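Local coordinates for protein sucrose 6(F)-phosphate phosphorylase (PDB 6S9V) that is a carbohydrate-active enzyme of the alpha-amylase family, built on a TIM barrel that is followed by a small antiparallel beta-sheet, at residues S46-G51 / K439-R444; L17-Q22 / A449-F454; N445-F450 / I488-E493. All blocks are in the same frame, centred on the assembly; numbering follows the deposited sequence.

In the fold
The three contacts lie on one side of the chain's centre, their own centres about 11 to 13 Å apart, where the TIM barrel meets the C-terminal antiparallel sheet. Helix 432-446 and the turn after it are the common element. Interaction 1 sets this helix against the loop entering barrel strand 51-54; interaction 2 ties the turn that follows to the loop entering barrel strand 22-25; interaction 3 joins the residues just after the helix to sheet strand 485-491. Along the chain, interaction 1 is nested inside the loop closed by interaction 2, and interaction 3 opens after interaction 1 has closed. Interactions 2 and 3 share Ala-449 and Phe-450. The helix is thus held between barrel and sheet.

Interaction 1: residues S46-G51 / K439-R444; sequences SDVFGG and KLIRFR
Asp-47 and Arg-442 meet in a salt bridge at the exposed side of the contact, with NH1 of Arg-442 2.9 Å from OD2 of Asp-47 and the N-H pointing almost straight at it (167°). OD2 offers its syn lone pair and lies in the guanidinium plane, yet the two flat groups are turned 68° apart, a twist that a bond through one oxygen and one nitrogen allows. The arginine chain bends at chi2 and chi3, which folds CD against the carboxylate, 3.2 Å from Asp-47 OD2. A long, flexible cation suits this exposed edge.

Deeper in, Val-48 and Ile-441 are buried, a place that suits branched apolar side chains. Val-48 CG1 lies 3.5 Å from Ile-441 CG2, and the two side chains cross obliquely. CG1 has the ring of Phe-49 on another side, sitting 3.7 Å above its plane and over its centre. The second methyl branch, Val-48 CG2, serves a different neighbour, the aliphatic part of Arg-442, 4.0 Å from CG.

The contact packs helix 432-446 onto the loop between helix 34-44 and strand 51-54 of the barrel. Asn-445 donates from ND2 to the carbonyl of Asp-47, while Ile-441 also touches Phe-383 of helix 372-384 and Leu-396 of helix 393-396.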
loop_
_atom_site.group_PDB
_atom_site.type_symbol
_atom_site.label_atom_id
_atom_site.label_comp_id
_atom_site.label_asym_id
_atom_site.label_seq_id
_atom_site.Cartn_x
_atom_site.Cartn_y
_atom_site.Cartn_z
ATOM N N SER A 46 -20.462 -0.555 -8.894
ATOM C CA SER A 46 -21.143 -0.037 -7.712
ATOM C C SER A 46 -21.170 -1.060 -6.576
ATOM O O SER A 46 -20.996 -0.693 -5.407
ATOM C CB SER A 46 -22.551 0.430 -8.072
ATOM O OG SER A 46 -22.472 1.695 -8.699
ATOM N N ASP A 47 -21.433 -2.333 -6.880
ATOM C CA ASP A 47 -21.436 -3.367 -5.847
ATOM C C ASP A 47 -20.197 -4.247 -5.943
ATOM O O ASP A 47 -20.122 -5.298 -5.294
ATOM C CB ASP A 47 -22.714 -4.206 -5.909
ATOM C CG ASP A 47 -22.858 -4.968 -7.211
ATOM O OD1 ASP A 47 -22.234 -4.575 -8.218
ATOM O OD2 ASP A 47 -23.587 -5.973 -7.214
ATOM N N VAL A 48 -19.203 -3.809 -6.701
ATOM C CA VAL A 48 -17.949 -4.532 -6.819
ATOM C C VAL A 48 -17.001 -4.090 -5.711
ATOM O O VAL A 48 -16.192 -4.893 -5.232
ATOM C CB VAL A 48 -17.346 -4.303 -8.216
ATOM C CG1 VAL A 48 -15.928 -4.876 -8.306
ATOM C CG2 VAL A 48 -18.260 -4.923 -9.285
ATOM N N PHE A 49 -17.091 -2.832 -5.278
ATOM C CA PHE A 49 -16.194 -2.317 -4.252
ATOM C C PHE A 49 -16.990 -1.717 -3.101
ATOM O O PHE A 49 -17.999 -1.037 -3.313
ATOM C CB PHE A 49 -15.239 -1.277 -4.819
ATOM C CG PHE A 49 -14.382 -1.809 -5.917
ATOM C CD1 PHE A 49 -13.466 -2.812 -5.664
ATOM C CD2 PHE A 49 -14.500 -1.321 -7.201
ATOM C CE1 PHE A 49 -12.684 -3.323 -6.678
ATOM C CE2 PHE A 49 -13.712 -1.822 -8.210
ATOM C CZ PHE A 49 -12.810 -2.821 -7.949
ATOM N N GLY A 50 -16.532 -1.993 -1.884
ATOM C CA GLY A 50 -17.080 -1.359 -0.699
ATOM C C GLY A 50 -16.270 -0.154 -0.271
ATOM O O GLY A 50 -16.711 0.633 0.577
ATOM N N GLY A 51 -15.069 -0.014 -0.831
ATOM C CA GLY A 51 -14.198 1.099 -0.500
ATOM C C GLY A 51 -13.206 1.347 -1.616
ATOM O O GLY A 51 -12.998 0.495 -2.482
ATOM N N LYS A 439 -17.101 -11.330 -11.253
ATOM C CA LYS A 439 -18.033 -12.276 -10.644
ATOM C C LYS A 439 -17.489 -12.803 -9.319
ATOM O O LYS A 439 -18.232 -12.926 -8.329
ATOM C CB LYS A 439 -18.316 -13.428 -11.615
ATOM C CG LYS A 439 -19.410 -14.367 -11.142
ATOM C CD LYS A 439 -19.759 -15.420 -12.186
ATOM C CE LYS A 439 -20.764 -16.424 -11.633
ATOM N NZ LYS A 439 -21.114 -17.481 -12.632
ATOM N N LEU A 440 -16.193 -13.119 -9.284
ATOM C CA LEU A 440 -15.567 -13.577 -8.051
ATOM C C LEU A 440 -15.610 -12.492 -6.985
ATOM O O LEU A 440 -15.895 -12.774 -5.815
ATOM C CB LEU A 440 -14.118 -13.991 -8.314
ATOM C CG LEU A 440 -13.303 -14.441 -7.098
ATOM C CD1 LEU A 440 -13.899 -15.718 -6.502
ATOM C CD2 LEU A 440 -11.843 -14.633 -7.464
ATOM N N ILE A 441 -15.317 -11.246 -7.367
ATOM C CA ILE A 441 -15.366 -10.148 -6.406
ATOM C C ILE A 441 -16.759 -10.033 -5.806
ATOM O O ILE A 441 -16.927 -9.931 -4.580
ATOM C CB ILE A 441 -14.927 -8.830 -7.070
ATOM C CG1 ILE A 441 -13.420 -8.836 -7.325
ATOM C CG2 ILE A 441 -15.311 -7.660 -6.195
ATOM C CD1 ILE A 441 -12.946 -7.697 -8.227
ATOM N N ARG A 442 -17.785 -10.028 -6.659
ATOM C CA ARG A 442 -19.142 -9.883 -6.147
ATOM C C ARG A 442 -19.536 -11.064 -5.269
ATOM O O ARG A 442 -20.264 -10.885 -4.282
ATOM C CB ARG A 442 -20.136 -9.680 -7.290
ATOM C CG ARG A 442 -19.936 -8.328 -7.980
ATOM C CD ARG A 442 -21.252 -7.769 -8.501
ATOM N NE ARG A 442 -21.686 -8.380 -9.739
ATOM C CZ ARG A 442 -22.906 -8.262 -10.253
ATOM N NH1 ARG A 442 -23.852 -7.551 -9.636
ATOM N NH2 ARG A 442 -23.174 -8.865 -11.398
ATOM N N PHE A 443 -19.069 -12.272 -5.594
ATOM C CA PHE A 443 -19.297 -13.388 -4.685
ATOM C C PHE A 443 -18.674 -13.116 -3.320
ATOM O O PHE A 443 -19.305 -13.348 -2.279
ATOM C CB PHE A 443 -18.740 -14.692 -5.252
ATOM C CG PHE A 443 -19.032 -15.885 -4.378
ATOM C CD1 PHE A 443 -20.263 -16.518 -4.441
ATOM C CD2 PHE A 443 -18.091 -16.345 -3.472
ATOM C CE1 PHE A 443 -20.554 -17.609 -3.617
ATOM C CE2 PHE A 443 -18.366 -17.441 -2.657
ATOM C CZ PHE A 443 -19.598 -18.071 -2.735
ATOM N N ARG A 444 -17.440 -12.601 -3.305
ATOM C CA ARG A 444 -16.766 -12.281 -2.047
ATOM C C ARG A 444 -17.481 -11.169 -1.279
ATOM O O ARG A 444 -17.396 -11.114 -0.042
ATOM C CB ARG A 444 -15.310 -11.908 -2.341
ATOM C CG ARG A 444 -14.497 -11.451 -1.155
ATOM C CD ARG A 444 -14.444 -12.474 -0.035
ATOM N NE ARG A 444 -13.560 -12.008 1.032
ATOM C CZ ARG A 444 -13.869 -11.035 1.886
ATOM N NH1 ARG A 444 -15.045 -10.435 1.804
ATOM N NH2 ARG A 444 -13.001 -10.657 2.816
#

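Interaction 2: residues L17-Q22 / A449-F454; sequences LKNKVQ and AFNGEF
ND2 of Asn-19 gives one hydrogen bond to Asn-451 OD1, at 2.9 Å, and another to a water. Asn-19 is the centre of an inverse gamma turn in the loop that leads into strand 22-25, the first strand of the TIM barrel, while Asn-451 lies in the turn between helix 432-446 and the C-terminal antiparallel sheet. The direct bond is nearly straight (163°), and its acceptor lies in the amide plane of Asn-19. Seen from Asn-451 the match is less exact, since the donor stands 37° above the carbonyl plane. The two amides are steeply inclined, their side chains sliding past each other in opposite directions, and OD1 of Asn-451 also comes within 3.3 Å of Asn-19 CB.

CG of Asn-19 stands opposite its own backbone N (chi1 -174°), which carries the amide out across the gap. There its OD1 accepts from NH2 of Arg-444, so both ends of the group are used and its flip is fixed; an asparagine, donor and acceptor at once, suits such a place. The bridging water is 3.1 Å from Asn-19 ND2 and donates to the carbonyl of Phe-450, 2.8 Å from its O. The Phe-450 ring leads away from the loop, into aromatic company with Trp-468 and Phe-384.

A second water also joins the segments: it donates to Asn-19 O at 2.9 Å and accepts from Asn-451 ND2 at 3.1 Å, with a weak bond from Lys-20 NZ besides.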
loop_
_atom_site.group_PDB
_atom_site.type_symbol
_atom_site.label_atom_id
_atom_site.label_comp_id
_atom_site.label_asym_id
_atom_site.label_seq_id
_atom_site.Cartn_x
_atom_site.Cartn_y
_atom_site.Cartn_z
ATOM N N LEU A 17 -14.530 -3.164 10.634
ATOM C CA LEU A 17 -14.386 -2.630 9.290
ATOM C C LEU A 17 -15.287 -3.401 8.341
ATOM O O LEU A 17 -15.597 -4.574 8.572
ATOM C CB LEU A 17 -12.940 -2.710 8.816
ATOM C CG LEU A 17 -11.964 -1.837 9.610
ATOM C CD1 LEU A 17 -10.543 -2.227 9.271
ATOM C CD2 LEU A 17 -12.205 -0.356 9.333
ATOM N N LYS A 18 -15.757 -2.710 7.306
ATOM C CA LYS A 18 -16.567 -3.359 6.288
ATOM C C LYS A 18 -15.730 -4.416 5.582
ATOM O O LYS A 18 -14.625 -4.134 5.109
ATOM C CB LYS A 18 -17.054 -2.322 5.276
ATOM C CG LYS A 18 -18.117 -2.816 4.313
ATOM C CD LYS A 18 -18.260 -1.887 3.100
ATOM C CE LYS A 18 -18.769 -0.499 3.457
ATOM N NZ LYS A 18 -19.086 0.282 2.203
ATOM N N ASN A 19 -16.259 -5.631 5.507
ATOM C CA ASN A 19 -15.510 -6.758 4.948
ATOM C C ASN A 19 -15.846 -6.965 3.472
ATOM O O ASN A 19 -16.313 -8.029 3.053
ATOM C CB ASN A 19 -15.785 -8.026 5.754
ATOM C CG ASN A 19 -14.920 -9.193 5.309
ATOM O OD1 ASN A 19 -13.819 -8.996 4.788
ATOM N ND2 ASN A 19 -15.420 -10.408 5.489
ATOM N N LYS A 20 -15.568 -5.946 2.671
ATOM C CA LYS A 20 -15.835 -5.996 1.240
ATOM C C LYS A 20 -14.577 -5.622 0.475
ATOM O O LYS A 20 -13.688 -4.941 0.989
ATOM C CB LYS A 20 -17.001 -5.083 0.850
ATOM C CG LYS A 20 -18.317 -5.502 1.502
ATOM C CD LYS A 20 -19.530 -5.018 0.738
ATOM C CE LYS A 20 -20.821 -5.398 1.463
ATOM N NZ LYS A 20 -20.794 -6.799 1.988
ATOM N N VAL A 21 -14.508 -6.096 -0.769
ATOM C CA VAL A 21 -13.349 -5.819 -1.599
ATOM C C VAL A 21 -13.228 -4.319 -1.844
ATOM O O VAL A 21 -14.224 -3.617 -2.078
ATOM C CB VAL A 21 -13.458 -6.607 -2.917
ATOM C CG1 VAL A 21 -12.297 -6.288 -3.821
ATOM C CG2 VAL A 21 -13.538 -8.106 -2.643
ATOM N N GLN A 22 -11.996 -3.822 -1.810
ATOM C CA GLN A 22 -11.716 -2.413 -2.053
ATOM C C GLN A 22 -10.855 -2.240 -3.299
ATOM O O GLN A 22 -10.076 -3.119 -3.660
ATOM C CB GLN A 22 -10.990 -1.794 -0.869
ATOM C CG GLN A 22 -11.749 -1.930 0.447
ATOM C CD GLN A 22 -11.030 -1.275 1.595
ATOM O OE1 GLN A 22 -9.809 -1.137 1.581
ATOM N NE2 GLN A 22 -11.783 -0.868 2.609
ATOM N N ALA A 449 -20.854 -16.136 4.308
ATOM C CA ALA A 449 -19.935 -16.971 5.075
ATOM C C ALA A 449 -18.605 -16.276 5.342
ATOM O O ALA A 449 -17.934 -16.582 6.338
ATOM C CB ALA A 449 -19.692 -18.296 4.347
ATOM N N PHE A 450 -18.185 -15.364 4.461
ATOM C CA PHE A 450 -16.907 -14.688 4.664
ATOM C C PHE A 450 -16.902 -13.842 5.927
ATOM O O PHE A 450 -15.830 -13.446 6.393
ATOM C CB PHE A 450 -16.573 -13.806 3.460
ATOM C CG PHE A 450 -16.289 -14.581 2.215
ATOM C CD1 PHE A 450 -15.106 -15.296 2.080
ATOM C CD2 PHE A 450 -17.200 -14.597 1.173
ATOM C CE1 PHE A 450 -14.841 -16.013 0.928
ATOM C CE2 PHE A 450 -16.931 -15.311 0.013
ATOM C CZ PHE A 450 -15.758 -16.023 -0.103
ATOM N N ASN A 451 -18.072 -13.564 6.495
ATOM C CA ASN A 451 -18.161 -12.829 7.743
ATOM C C ASN A 451 -18.251 -13.745 8.953
ATOM O O ASN A 451 -18.656 -13.293 10.028
ATOM C CB ASN A 451 -19.352 -11.874 7.688
ATOM C CG ASN A 451 -19.152 -10.783 6.662
ATOM O OD1 ASN A 451 -18.081 -10.190 6.593
ATOM N ND2 ASN A 451 -20.160 -10.534 5.841
ATOM N N GLY A 452 -17.877 -15.014 8.797
ATOM C CA GLY A 452 -17.944 -15.987 9.865
ATOM C C GLY A 452 -16.614 -16.614 10.225
ATOM O O GLY A 452 -15.593 -15.925 10.324
ATOM N N GLU A 453 -16.610 -17.932 10.363
ATOM C CA GLU A 453 -15.448 -18.667 10.837
ATOM C C GLU A 453 -14.651 -19.227 9.666
ATOM O O GLU A 453 -15.219 -19.714 8.688
ATOM C CB GLU A 453 -15.879 -19.808 11.761
ATOM C CG GLU A 453 -16.543 -19.340 13.062
ATOM C CD GLU A 453 -17.080 -20.482 13.917
ATOM O OE1 GLU A 453 -17.227 -21.599 13.387
ATOM O OE2 GLU A 453 -17.369 -20.264 15.123
ATOM N N PHE A 454 -13.328 -19.160 9.788
ATOM C CA PHE A 454 -12.395 -19.589 8.751
ATOM C C PHE A 454 -11.735 -20.898 9.159
ATOM O O PHE A 454 -11.285 -21.041 10.300
ATOM C CB PHE A 454 -11.337 -18.508 8.528
ATOM C CG PHE A 454 -10.236 -18.896 7.570
ATOM C CD1 PHE A 454 -10.502 -19.151 6.244
ATOM C CD2 PHE A 454 -8.919 -18.968 8.011
ATOM C CE1 PHE A 454 -9.478 -19.486 5.368
ATOM C CE2 PHE A 454 -7.891 -19.299 7.142
ATOM C CZ PHE A 454 -8.172 -19.555 5.820
HETATM O O HOH W 1 -13.422 -12.721 5.173
HETATM O O HOH W 2 -19.027 -8.871 3.487
#

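Interaction 3: residues N445-F450 / I488-E493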
loop_
_atom_site.group_PDB
_atom_site.type_symbol
_atom_site.label_atom_id
_atom_site.label_comp_id
_atom_site.label_asym_id
_atom_site.label_seq_id
_atom_site.Cartn_x
_atom_site.Cartn_y
_atom_site.Cartn_z
ATOM N N ASN A 445 -18.172 -10.267 -1.983
ATOM C CA ASN A 445 -18.929 -9.216 -1.312
ATOM C C ASN A 445 -20.306 -9.675 -0.861
ATOM O O ASN A 445 -20.855 -9.117 0.096
ATOM C CB ASN A 445 -19.113 -8.004 -2.224
ATOM C CG ASN A 445 -17.827 -7.258 -2.453
ATOM O OD1 ASN A 445 -16.870 -7.407 -1.688
ATOM N ND2 ASN A 445 -17.790 -6.444 -3.512
ATOM N N GLU A 446 -20.896 -10.652 -1.547
ATOM C CA GLU A 446 -22.288 -11.006 -1.313
ATOM C C GLU A 446 -22.454 -12.199 -0.386
ATOM O O GLU A 446 -23.407 -12.235 0.399
ATOM C CB GLU A 446 -22.999 -11.334 -2.637
ATOM C CG GLU A 446 -23.175 -10.169 -3.606
ATOM C CD GLU A 446 -23.615 -10.629 -4.996
ATOM O OE1 GLU A 446 -23.631 -11.853 -5.235
ATOM O OE2 GLU A 446 -23.953 -9.774 -5.847
ATOM N N TYR A 447 -21.562 -13.181 -0.441
ATOM C CA TYR A 447 -21.811 -14.419 0.281
ATOM C C TYR A 447 -21.469 -14.255 1.756
ATOM O O TYR A 447 -20.354 -13.870 2.111
ATOM C CB TYR A 447 -21.036 -15.579 -0.330
ATOM C CG TYR A 447 -21.637 -16.895 0.112
ATOM C CD1 TYR A 447 -22.901 -17.281 -0.320
ATOM C CD2 TYR A 447 -20.971 -17.718 1.001
ATOM C CE1 TYR A 447 -23.471 -18.473 0.105
ATOM C CE2 TYR A 447 -21.527 -18.905 1.425
ATOM C CZ TYR A 447 -22.770 -19.278 0.979
ATOM O OH TYR A 447 -23.312 -20.455 1.423
ATOM N N GLU A 448 -22.427 -14.588 2.615
ATOM C CA GLU A 448 -22.355 -14.207 4.020
ATOM C C GLU A 448 -21.307 -14.983 4.809
ATOM O O GLU A 448 -20.892 -14.517 5.880
ATOM C CB GLU A 448 -23.740 -14.390 4.646
ATOM C CG GLU A 448 -24.843 -13.542 3.994
ATOM C CD GLU A 448 -25.469 -14.161 2.729
ATOM O OE1 GLU A 448 -24.874 -15.083 2.116
ATOM O OE2 GLU A 448 -26.578 -13.713 2.350
ATOM N N ALA A 449 -20.854 -16.136 4.308
ATOM C CA ALA A 449 -19.935 -16.971 5.075
ATOM C C ALA A 449 -18.605 -16.276 5.342
ATOM O O ALA A 449 -17.934 -16.582 6.338
ATOM C CB ALA A 449 -19.692 -18.296 4.347
ATOM N N PHE A 450 -18.185 -15.364 4.461
ATOM C CA PHE A 450 -16.907 -14.688 4.664
ATOM C C PHE A 450 -16.902 -13.842 5.927
ATOM O O PHE A 450 -15.830 -13.446 6.393
ATOM C CB PHE A 450 -16.573 -13.806 3.460
ATOM C CG PHE A 450 -16.289 -14.581 2.215
ATOM C CD1 PHE A 450 -15.106 -15.296 2.080
ATOM C CD2 PHE A 450 -17.200 -14.597 1.173
ATOM C CE1 PHE A 450 -14.841 -16.013 0.928
ATOM C CE2 PHE A 450 -16.931 -15.311 0.013
ATOM C CZ PHE A 450 -15.758 -16.023 -0.103
ATOM N N ILE A 488 -15.680 -23.161 -6.122
ATOM C CA ILE A 488 -16.218 -22.780 -4.818
ATOM C C ILE A 488 -17.525 -23.536 -4.632
ATOM O O ILE A 488 -18.494 -23.316 -5.373
ATOM C CB ILE A 488 -16.427 -21.266 -4.697
ATOM C CG1 ILE A 488 -15.087 -20.536 -4.786
ATOM C CG2 ILE A 488 -17.141 -20.944 -3.381
ATOM C CD1 ILE A 488 -15.209 -19.026 -4.790
ATOM N N ASP A 489 -17.547 -24.443 -3.656
ATOM C CA ASP A 489 -18.760 -25.146 -3.265
ATOM C C ASP A 489 -19.425 -24.341 -2.157
ATOM O O ASP A 489 -18.789 -24.054 -1.139
ATOM C CB ASP A 489 -18.446 -26.554 -2.765
ATOM C CG ASP A 489 -18.032 -27.497 -3.879
ATOM O OD1 ASP A 489 -18.418 -27.265 -5.039
ATOM O OD2 ASP A 489 -17.327 -28.482 -3.584
ATOM N N TYR A 490 -20.685 -23.964 -2.352
ATOM C CA TYR A 490 -21.356 -23.111 -1.381
ATOM C C TYR A 490 -22.812 -23.524 -1.247
ATOM O O TYR A 490 -23.352 -24.273 -2.063
ATOM C CB TYR A 490 -21.243 -21.630 -1.768
ATOM C CG TYR A 490 -22.071 -21.237 -2.968
ATOM C CD1 TYR A 490 -21.581 -21.396 -4.256
ATOM C CD2 TYR A 490 -23.342 -20.702 -2.811
ATOM C CE1 TYR A 490 -22.333 -21.035 -5.358
ATOM C CE2 TYR A 490 -24.107 -20.340 -3.903
ATOM C CZ TYR A 490 -23.596 -20.509 -5.177
ATOM O OH TYR A 490 -24.347 -20.158 -6.267
ATOM N N ILE A 491 -23.444 -23.021 -0.186
ATOM C CA ILE A 491 -24.836 -23.323 0.133
ATOM C C ILE A 491 -25.686 -22.161 -0.367
ATOM O O ILE A 491 -25.491 -21.015 0.055
ATOM C CB ILE A 491 -25.037 -23.534 1.643
ATOM C CG1 ILE A 491 -24.124 -24.642 2.174
ATOM C CG2 ILE A 491 -26.502 -23.830 1.939
ATOM C CD1 ILE A 491 -24.319 -25.990 1.521
ATOM N N ASN A 492 -26.629 -22.447 -1.262
ATOM C CA ASN A 492 -27.441 -21.393 -1.859
ATOM C C ASN A 492 -28.589 -21.034 -0.910
ATOM O O ASN A 492 -28.678 -21.536 0.213
ATOM C CB ASN A 492 -27.928 -21.832 -3.240
ATOM C CG ASN A 492 -28.911 -22.994 -3.185
ATOM O OD1 ASN A 492 -29.434 -23.352 -2.129
ATOM N ND2 ASN A 492 -29.150 -23.604 -4.338
ATOM N N GLU A 493 -29.486 -20.150 -1.354
ATOM C CA GLU A 493 -30.555 -19.675 -0.484
ATOM C C GLU A 493 -31.534 -20.783 -0.110
ATOM O O GLU A 493 -32.180 -20.695 0.941
ATOM C CB GLU A 493 -31.304 -18.522 -1.163
ATOM C CG GLU A 493 -30.602 -17.167 -1.098
ATOM C CD GLU A 493 -30.537 -16.597 0.308
ATOM O OE1 GLU A 493 -31.436 -16.906 1.119
ATOM O OE2 GLU A 493 -29.594 -15.831 0.598
#
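Tyr-447, where the chain first leaves helical geometry after helix 432-446, faces Tyr-490 with their CA atoms 8.9 Å apart, a gap bridged by side chains. Tyr-490 and Ile-491 belong to strand 485-491 of the C-terminal antiparallel sheet, whose five strands run in chain order as a beta-meander.

The two tyrosines form an offset edge-to-face pair, the edge of Tyr-490 directed at the face of Tyr-447. Ring centroids are 5.4 Å apart. The planes meet at 72°. The closest ring atoms are Tyr-447 CE1 and Tyr-490 CD2, at 3.7 Å. CB of Tyr-490 lies over the same tyrosine ring, 3.9 Å from Tyr-447 CZ. The Tyr-490 ring is placed here by a chi1 of 71°, which sets CG between its backbone N and carbonyl carbon. Phe-443, one turn earlier on the helix, extends the cluster: its ring runs nearly parallel to that of Tyr-447 and meets Tyr-490 edge-to-face.

Tyrosine suits position 447 because its flat ring fills an apolar seam while its hydroxyl reaches the strand backbone. That buried oxygen accepts from the backbone N of Arg-474 on the adjacent strand, besides donating to Ile-491, so two neighbouring strands hold it. At the surface, OE2 of Glu-448 and OE2 of the poorly ordered Glu-493 are 4.1 Å apart, a like-charge approach that a long, weak ion pair of Glu-493 with Lys-473 NZ may partly offset.

The hydroxyl OH of Tyr-447 meets Ile-491 O at 2.6 Å, arriving in the carbonyl plane at 120° to the C=O, on a lone pair.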